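Local coordinates for protein nucleocapsid (Equine arteritis virus, PDB 2I9F) that forms the capsid shell of the virion through its dimerising C-terminal domain, the part present here, and as a whole probably binds the viral RNA, at residues N18-E21 against R22-S26. Sequence-based numbering, arbitrary orientation.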
loop_
_atom_site.group_PDB
_atom_site.type_symbol
_atom_site.label_atom_id
_atom_site.label_comp_id
_atom_site.label_asym_id
_atom_site.label_seq_id
_atom_site.Cartn_x
_atom_site.Cartn_y
_atom_site.Cartn_z
ATOM N N ASN A 18 -15.531 15.546 -1.094
ATOM C CA ASN A 18 -15.985 16.534 -0.119
ATOM C C ASN A 18 -15.081 16.612 1.115
ATOM O O ASN A 18 -14.111 15.864 1.210
ATOM C CB ASN A 18 -17.489 16.373 0.215
ATOM C CG ASN A 18 -17.820 15.038 0.849
ATOM O OD1 ASN A 18 -18.825 14.401 0.491
ATOM N ND2 ASN A 18 -17.038 14.634 1.809
ATOM N N GLN A 19 -15.375 17.495 2.063
ATOM C CA GLN A 19 -14.467 17.643 3.213
ATOM C C GLN A 19 -14.309 16.361 4.046
ATOM O O GLN A 19 -13.204 16.021 4.490
ATOM C CB GLN A 19 -14.881 18.807 4.115
ATOM C CG GLN A 19 -13.751 19.242 5.049
ATOM C CD GLN A 19 -14.058 19.017 6.533
ATOM O OE1 GLN A 19 -14.326 17.886 6.976
ATOM N NE2 GLN A 19 -14.012 20.108 7.319
ATOM N N GLN A 20 -15.429 15.684 4.261
ATOM C CA GLN A 20 -15.456 14.472 5.043
ATOM C C GLN A 20 -14.657 13.400 4.354
ATOM O O GLN A 20 -13.925 12.672 5.000
ATOM C CB GLN A 20 -16.900 13.991 5.279
ATOM C CG GLN A 20 -16.935 12.659 6.035
ATOM C CD GLN A 20 -18.282 11.952 6.088
ATOM O OE1 GLN A 20 -19.361 12.536 5.840
ATOM N NE2 GLN A 20 -18.232 10.672 6.459
ATOM N N GLU A 21 -14.820 13.289 3.037
ATOM C CA GLU A 21 -14.090 12.307 2.240
ATOM C C GLU A 21 -12.592 12.604 2.303
ATOM O O GLU A 21 -11.787 11.704 2.533
ATOM C CB GLU A 21 -14.586 12.308 0.795
ATOM C CG GLU A 21 -16.012 11.740 0.726
ATOM C CD GLU A 21 -16.696 11.975 -0.605
ATOM O OE1 GLU A 21 -16.344 12.942 -1.309
ATOM O OE2 GLU A 21 -17.596 11.169 -0.945
ATOM N N ARG A 22 -12.230 13.862 2.090
ATOM C CA ARG A 22 -10.825 14.286 2.245
ATOM C C ARG A 22 -10.267 13.967 3.610
ATOM O O ARG A 22 -9.198 13.407 3.651
ATOM C CB ARG A 22 -10.651 15.782 1.989
ATOM C CG ARG A 22 -10.790 16.162 0.581
ATOM C CD ARG A 22 -10.954 17.709 0.415
ATOM N NE ARG A 22 -9.920 18.477 1.126
ATOM C CZ ARG A 22 -10.145 19.514 1.951
ATOM N NH1 ARG A 22 -11.390 19.954 2.223
ATOM N NH2 ARG A 22 -9.112 20.120 2.519
ATOM N N ALA A 23 -10.958 14.360 4.712
ATOM C CA ALA A 23 -10.515 14.046 6.091
ATOM C C ALA A 23 -10.309 12.514 6.289
ATOM O O ALA A 23 -9.291 12.084 6.854
ATOM C CB ALA A 23 -11.510 14.639 7.183
ATOM N N THR A 24 -11.248 11.690 5.798
ATOM C CA THR A 24 -11.093 10.192 5.860
ATOM C C THR A 24 -9.818 9.719 5.146
ATOM O O THR A 24 -9.048 8.903 5.672
ATOM C CB THR A 24 -12.328 9.475 5.240
ATOM O OG1 THR A 24 -13.500 9.889 5.931
ATOM C CG2 THR A 24 -12.252 7.946 5.344
ATOM N N LEU A 25 -9.613 10.186 3.928
ATOM C CA LEU A 25 -8.379 9.822 3.224
ATOM C C LEU A 25 -7.102 10.308 3.919
ATOM O O LEU A 25 -6.095 9.606 3.916
ATOM C CB LEU A 25 -8.458 10.301 1.776
ATOM C CG LEU A 25 -9.591 9.773 0.857
ATOM C CD1 LEU A 25 -9.193 10.217 -0.549
ATOM C CD2 LEU A 25 -9.607 8.274 0.898
ATOM N N SER A 26 -7.113 11.523 4.482
ATOM C CA SER A 26 -5.925 12.004 5.205
ATOM C C SER A 26 -5.610 11.084 6.377
ATOM O O SER A 26 -4.452 10.825 6.674
ATOM C CB SER A 26 -6.140 13.437 5.693
ATOM O OG SER A 26 -6.925 13.462 6.895
#
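Arg22 runs back along the first turn of helix 19-34 and lays its guanidinium beside Gln19. The two side chains cross at about a right angle, with NH1 of Arg22 3.8 Å from CG of Gln19 and the amide and guanidinium planes 79° apart, so the pair meets through the aliphatic part of the glutamine and does not stack. On its way the arginine passes the carbonyl of Asn18, the N-cap residue: with CG beside its own backbone N (chi1 -72°), that methylene sits 3.4 Å from Asn18 O, which accepts a nearly straight bond from Arg22 N at 2.9 Å. The far end, NH2, reaches the carbonyl of Met34 in the second subunit.

Two residues on, Thr24 folds its hydroxyl back onto the carbonyl of Gln20, one turn earlier. Having OG1 beside the backbone N (chi1 -58°) lets it donate to Gln20 O at 3.0 Å, while Thr24 N bonds to the same oxygen from the opposite face of the carbonyl plane. Gln20 O is thus gripped twice by one residue. Glu21 also reaches back to the helix start: Glu21 OE1 accepts from the backbone N of Asn18 at 2.7 Å, on the anti side of the carboxylate, as in the backbone half of a capping box. OE2 makes a salt bridge with Lys62 of helix 57-63, and Ile59 of that helix packs on Glu21, Thr24 and Leu25.

The buried carboxylate therefore has a partner for each oxygen, and the lysine, together with the helix N-terminus, would be expected to stabilise its negative charge, while Arg22 ties this turn to the second subunit.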